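Local structure of NAD-dependent aldehyde dehydrogenase (Sinorhizobium meliloti, 3U4J) at residues I8-N13 with R378-Y383; P15-K20 with A48-G53. The protein probably oxidises aldehydes using NAD or NADP as electron acceptor, and binds a calcium ion in the crystal. All coordinates share one frame; numbering follows the deposited sequence.

Contact 1. Residues I8-N13 with R378-Y383; sequences IAPDSN and REAGLY
Where the N-terminal arm runs past the loop that leads into strand 383-390, P10 presses its ring into an angle formed by A380 and Y383. CG of P10 does most of the touching: it lies 3.6 Å from CB of A380 and 3.5 Å from OH of Y383. The tyrosine comes from the opposite direction, and the proline meets its phenol end obliquely, with P10 CG 3.9 Å from Y383 CE2. No hydrogen bond links the two segments; the contact is one of van der Waals packing, mostly apolar. The phenol is aimed by a first torsion that sets CG of Y383 anti to its carbonyl carbon (chi1 -59°), and its hydroxyl is held by the backbone oxygen of G46, while F7 meets the ring edge-to-face. An alanine in place of Y383 is likely to leave P10 with A380 alone across this contact and the carbonyl of G46 without its phenol partner. Beyond the proline the arm turns: N13 N donates to OD1 of D11 (2.9 Å), from above the carboxylate plane. The backbone of I8 bonds to F333, in strand 333-334, and to D335 just after it. This is an N-terminal arm that packs a proline against a neighbouring loop, followed by an Asx turn at D11-N13.

Contact 2. Residues P15-K20 with A48-G53; sequences PRLRIK and AGEVVG. With CA (calcium ion), chain E.
The side chain of E50 reaches across to a calcium ion that it shares with the backbone carbonyl of L17. From CB the chain leaves with CG anti to the carbonyl carbon, then bends at the second torsion (chi2 -76°), which brings the carboxylate round to the metal. CD lies 4.0 Å from CB of L17, so the root of the leucine side chain packs against the carboxylate, with OE1 at 4.1 Å from the same CB. OE2 binds the calcium at 2.3 Å, and O of L17 binds it at 2.4 Å. These two oxygens are 3.3 Å apart with no hydrogen bond between them; the cation between them probably offsets their mutual repulsion.

Three waters join the two protein ligands around the calcium. One of them donates to O of R18, and another donates to both I19 O and V51 O, tying the second shell to both segments. A further water, not on the metal, bridges I19 O to V52 O, where it sits 2.6 Å from the valine oxygen. The K20 chain, bent at its second and fourth torsions, brings CD to 3.5 Å from O of V51.

The L17 carbonyl comes from a short 3-10 segment, 15-17, with R18 N bonded to P15 O. The leucine side chain itself is buried, touching L111 of helix 102-113, which also meets V52. In the other segment, V52 and G53 both face R42 in a classic beta bulge of the hairpin formed by strands 39-43 and 51-56. What results is a surface calcium site with one carboxylate oxygen, one main-chain carbonyl and waters as ligands, joining the N-terminal arm to a beta hairpin.

In the fold
Both contacts lie on one side of the chain, far from its centre, with their own centres 13 Å apart. Along the sequence the order is 8-13, 15-20, 48-53, then 378-383, so contact 2 falls wholly within the span that contact 1 closes. The same N-terminal arm, running from strand 7-8 toward strand 25-27, supplies one segment to each. Their partners also meet: A380 O lies 2.9 Å from A48 N, a probable hydrogen bond, and CD1 of L17 packs on D11 O and S12 CA. The arm is thus fastened to the 39-43/51-56 hairpin through calcium and packs against the loop before strand 383-390 through P10, bringing parts of the chain far apart in sequence together at its periphery.

Contact 1. Residues I8-N13 with R378-Y383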
loop_
_atom_site.group_PDB
_atom_site.type_symbol
_atom_site.label_atom_id
_atom_site.label_comp_id
_atom_site.label_asym_id
_atom_site.label_seq_id
_atom_site.Cartn_x
_atom_site.Cartn_y
_atom_site.Cartn_z
ATOM N N ILE A 8 -23.381 10.450 -43.237
ATOM C CA ILE A 8 -24.029 11.737 -42.989
ATOM C C ILE A 8 -23.160 12.824 -43.644
ATOM O O ILE A 8 -22.033 13.117 -43.192
ATOM C CB ILE A 8 -24.237 12.008 -41.468
ATOM C CG1 ILE A 8 -25.163 10.944 -40.856
ATOM C CG2 ILE A 8 -24.838 13.377 -41.242
ATOM C CD1 ILE A 8 -25.344 11.073 -39.357
ATOM N N ALA A 9 -23.650 13.395 -44.737
ATOM C CA ALA A 9 -22.823 14.339 -45.495
ATOM C C ALA A 9 -22.633 15.599 -44.643
ATOM O O ALA A 9 -23.571 16.036 -44.004
ATOM C CB ALA A 9 -23.463 14.670 -46.834
ATOM N N PRO A 10 -21.404 16.153 -44.605
ATOM C CA PRO A 10 -21.176 17.394 -43.879
ATOM C C PRO A 10 -22.160 18.462 -44.346
ATOM O O PRO A 10 -22.442 18.577 -45.541
ATOM C CB PRO A 10 -19.754 17.803 -44.276
ATOM C CG PRO A 10 -19.141 16.643 -44.916
ATOM C CD PRO A 10 -20.179 15.625 -45.237
ATOM N N ASP A 11 -22.695 19.222 -43.407
ATOM C CA ASP A 11 -23.565 20.348 -43.752
ATOM C C ASP A 11 -22.719 21.622 -43.691
ATOM O O ASP A 11 -22.398 22.106 -42.606
ATOM C CB ASP A 11 -24.725 20.412 -42.753
ATOM C CG ASP A 11 -25.708 21.550 -43.047
ATOM O OD1 ASP A 11 -25.465 22.399 -43.929
ATOM O OD2 ASP A 11 -26.743 21.587 -42.369
ATOM N N SER A 12 -22.352 22.156 -44.851
ATOM C CA SER A 12 -21.536 23.374 -44.892
ATOM C C SER A 12 -22.288 24.660 -44.474
ATOM O O SER A 12 -21.674 25.724 -44.310
ATOM C CB SER A 12 -20.908 23.544 -46.285
ATOM O OG SER A 12 -21.922 23.797 -47.238
ATOM N N ASN A 13 -23.600 24.566 -44.284
ATOM C CA ASN A 13 -24.362 25.676 -43.721
ATOM C C ASN A 13 -24.419 25.720 -42.191
ATOM O O ASN A 13 -25.045 26.613 -41.614
ATOM C CB ASN A 13 -25.780 25.706 -44.281
ATOM C CG ASN A 13 -25.814 26.091 -45.738
ATOM O OD1 ASN A 13 -25.082 26.989 -46.182
ATOM N ND2 ASN A 13 -26.656 25.402 -46.504
ATOM N N ARG A 378 -15.537 12.204 -51.007
ATOM C CA ARG A 378 -14.223 12.789 -51.287
ATOM C C ARG A 378 -14.212 14.307 -51.411
ATOM O O ARG A 378 -13.220 14.939 -51.038
ATOM C CB ARG A 378 -13.614 12.189 -52.555
ATOM C CG ARG A 378 -12.803 10.936 -52.317
ATOM C CD ARG A 378 -12.282 10.355 -53.630
ATOM N NE ARG A 378 -11.064 9.571 -53.424
ATOM C CZ ARG A 378 -9.867 10.101 -53.163
ATOM N NH1 ARG A 378 -9.712 11.414 -53.058
ATOM N NH2 ARG A 378 -8.818 9.315 -52.997
ATOM N N GLU A 379 -15.291 14.896 -51.935
ATOM C CA GLU A 379 -15.334 16.365 -52.125
ATOM C C GLU A 379 -15.629 17.116 -50.825
ATOM O O GLU A 379 -15.193 18.261 -50.653
ATOM C CB GLU A 379 -16.349 16.789 -53.206
ATOM C CG GLU A 379 -16.302 16.011 -54.548
ATOM C CD GLU A 379 -14.965 16.097 -55.273
ATOM O OE1 GLU A 379 -13.933 15.636 -54.714
ATOM O OE2 GLU A 379 -14.955 16.597 -56.429
ATOM N N ALA A 380 -16.346 16.457 -49.913
ATOM C CA ALA A 380 -16.865 17.106 -48.702
ATOM C C ALA A 380 -15.918 17.067 -47.474
ATOM O O ALA A 380 -15.992 17.929 -46.602
ATOM C CB ALA A 380 -18.233 16.535 -48.351
ATOM N N GLY A 381 -15.043 16.070 -47.412
ATOM C CA GLY A 381 -14.041 15.990 -46.346
ATOM C C GLY A 381 -13.297 14.673 -46.377
ATOM O O GLY A 381 -13.288 13.974 -47.403
ATOM N N LEU A 382 -12.681 14.324 -45.253
ATOM C CA LEU A 382 -11.858 13.115 -45.175
ATOM C C LEU A 382 -12.599 11.998 -44.440
ATOM O O LEU A 382 -12.714 12.005 -43.202
ATOM C CB LEU A 382 -10.512 13.421 -44.518
ATOM C CG LEU A 382 -9.716 14.606 -45.079
ATOM C CD1 LEU A 382 -8.628 15.117 -44.116
ATOM C CD2 LEU A 382 -9.125 14.261 -46.441
ATOM N N TYR A 383 -13.136 11.054 -45.203
ATOM C CA TYR A 383 -13.884 9.958 -44.604
ATOM C C TYR A 383 -13.492 8.628 -45.225
ATOM O O TYR A 383 -13.380 8.520 -46.461
ATOM C CB TYR A 383 -15.379 10.179 -44.779
ATOM C CG TYR A 383 -15.870 11.472 -44.149
ATOM C CD1 TYR A 383 -16.104 11.551 -42.779
ATOM C CD2 TYR A 383 -16.109 12.608 -44.937
ATOM C CE1 TYR A 383 -16.570 12.749 -42.196
ATOM C CE2 TYR A 383 -16.560 13.802 -44.376
ATOM C CZ TYR A 383 -16.796 13.859 -42.993
ATOM O OH TYR A 383 -17.245 15.016 -42.425
#

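Contact 2. Residues P15-K20 with A48-G53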
loop_
_atom_site.group_PDB
_atom_site.type_symbol
_atom_site.label_atom_id
_atom_site.label_comp_id
_atom_site.label_asym_id
_atom_site.label_seq_id
_atom_site.Cartn_x
_atom_site.Cartn_y
_atom_site.Cartn_z
ATOM N N PRO A 15 -23.762 26.890 -38.816
ATOM C CA PRO A 15 -23.210 28.173 -38.342
ATOM C C PRO A 15 -21.917 28.029 -37.519
ATOM O O PRO A 15 -21.113 28.971 -37.462
ATOM C CB PRO A 15 -24.328 28.720 -37.439
ATOM C CG PRO A 15 -25.612 28.006 -37.945
ATOM C CD PRO A 15 -25.114 26.627 -38.280
ATOM N N ARG A 16 -21.705 26.870 -36.897
ATOM C CA ARG A 16 -20.474 26.634 -36.128
ATOM C C ARG A 16 -19.242 26.646 -37.041
ATOM O O ARG A 16 -18.128 26.893 -36.579
ATOM C CB ARG A 16 -20.561 25.330 -35.311
ATOM C CG ARG A 16 -21.628 25.414 -34.190
ATOM C CD ARG A 16 -21.980 24.075 -33.618
ATOM N NE ARG A 16 -22.652 23.208 -34.583
ATOM C CZ ARG A 16 -23.020 21.967 -34.287
ATOM N NH1 ARG A 16 -22.770 21.487 -33.067
ATOM N NH2 ARG A 16 -23.648 21.221 -35.179
ATOM N N LEU A 17 -19.446 26.428 -38.339
ATOM C CA LEU A 17 -18.325 26.536 -39.278
ATOM C C LEU A 17 -17.911 28.000 -39.566
ATOM O O LEU A 17 -16.896 28.249 -40.215
ATOM C CB LEU A 17 -18.618 25.767 -40.565
ATOM C CG LEU A 17 -18.859 24.267 -40.385
ATOM C CD1 LEU A 17 -19.354 23.666 -41.680
ATOM C CD2 LEU A 17 -17.573 23.578 -39.936
ATOM N N ARG A 18 -18.674 28.964 -39.057
ATOM C CA ARG A 18 -18.285 30.389 -39.177
ATOM C C ARG A 18 -17.133 30.729 -38.243
ATOM O O ARG A 18 -16.374 31.665 -38.498
ATOM C CB ARG A 18 -19.449 31.319 -38.812
ATOM C CG ARG A 18 -20.686 31.172 -39.678
ATOM C CD ARG A 18 -21.839 31.857 -38.960
ATOM N NE ARG A 18 -23.077 31.750 -39.714
ATOM C CZ ARG A 18 -24.220 32.301 -39.327
ATOM N NH1 ARG A 18 -24.290 32.989 -38.182
ATOM N NH2 ARG A 18 -25.292 32.164 -40.089
ATOM N N ILE A 19 -17.021 29.987 -37.144
ATOM C CA ILE A 19 -16.091 30.350 -36.077
ATOM C C ILE A 19 -14.635 30.289 -36.530
ATOM O O ILE A 19 -14.154 29.250 -36.960
ATOM C CB ILE A 19 -16.295 29.478 -34.807
ATOM C CG1 ILE A 19 -17.799 29.489 -34.377
ATOM C CG2 ILE A 19 -15.354 29.943 -33.678
ATOM C CD1 ILE A 19 -18.128 28.509 -33.210
ATOM N N LYS A 20 -13.930 31.413 -36.409
ATOM C CA LYS A 20 -12.483 31.399 -36.610
ATOM C C LYS A 20 -11.844 31.469 -35.248
ATOM O O LYS A 20 -12.307 32.219 -34.397
ATOM C CB LYS A 20 -12.017 32.574 -37.482
ATOM C CG LYS A 20 -12.543 32.556 -38.927
ATOM C CD LYS A 20 -11.938 31.415 -39.753
ATOM C CE LYS A 20 -11.950 31.723 -41.268
ATOM N NZ LYS A 20 -10.865 32.652 -41.747
ATOM N N ALA A 48 -14.198 20.112 -45.855
ATOM C CA ALA A 48 -13.142 20.659 -46.736
ATOM C C ALA A 48 -13.037 22.191 -46.728
ATOM O O ALA A 48 -14.035 22.872 -46.811
ATOM C CB ALA A 48 -13.296 20.132 -48.207
ATOM N N GLY A 49 -11.815 22.714 -46.599
ATOM C CA GLY A 49 -11.570 24.154 -46.749
ATOM C C GLY A 49 -11.955 25.050 -45.576
ATOM O O GLY A 49 -11.719 26.264 -45.626
ATOM N N GLU A 50 -12.554 24.486 -44.524
ATOM C CA GLU A 50 -12.893 25.299 -43.348
ATOM C C GLU A 50 -11.696 25.396 -42.404
ATOM O O GLU A 50 -11.223 24.389 -41.890
ATOM C CB GLU A 50 -14.109 24.729 -42.597
ATOM C CG GLU A 50 -15.411 24.643 -43.429
ATOM C CD GLU A 50 -16.129 25.986 -43.635
ATOM O OE1 GLU A 50 -17.109 26.000 -44.422
ATOM O OE2 GLU A 50 -15.760 27.012 -43.015
ATOM N N VAL A 51 -11.217 26.612 -42.173
ATOM C CA VAL A 51 -10.062 26.818 -41.301
ATOM C C VAL A 51 -10.608 27.026 -39.881
ATOM O O VAL A 51 -11.309 28.010 -39.618
ATOM C CB VAL A 51 -9.207 28.029 -41.758
ATOM C CG1 VAL A 51 -8.035 28.235 -40.826
ATOM C CG2 VAL A 51 -8.718 27.839 -43.242
ATOM N N VAL A 52 -10.291 26.089 -38.987
ATOM C CA VAL A 52 -10.931 26.055 -37.658
ATOM C C VAL A 52 -10.018 26.409 -36.508
ATOM O O VAL A 52 -10.494 26.614 -35.386
ATOM C CB VAL A 52 -11.614 24.669 -37.373
ATOM C CG1 VAL A 52 -12.770 24.466 -38.314
ATOM C CG2 VAL A 52 -10.596 23.516 -37.492
ATOM N N GLY A 53 -8.715 26.461 -36.754
ATOM C CA GLY A 53 -7.801 26.937 -35.740
ATOM C C GLY A 53 -6.474 27.395 -36.311
ATOM O O GLY A 53 -6.046 26.920 -37.364
HETATM CA CA CA E . -15.256 28.928 -41.833
HETATM O O HOH W 1 -15.307 31.218 -40.982
HETATM O O HOH W 2 -14.149 28.105 -39.804
HETATM O O HOH W 3 -12.904 27.614 -34.982
HETATM O O HOH W 4 -17.322 29.884 -42.806
#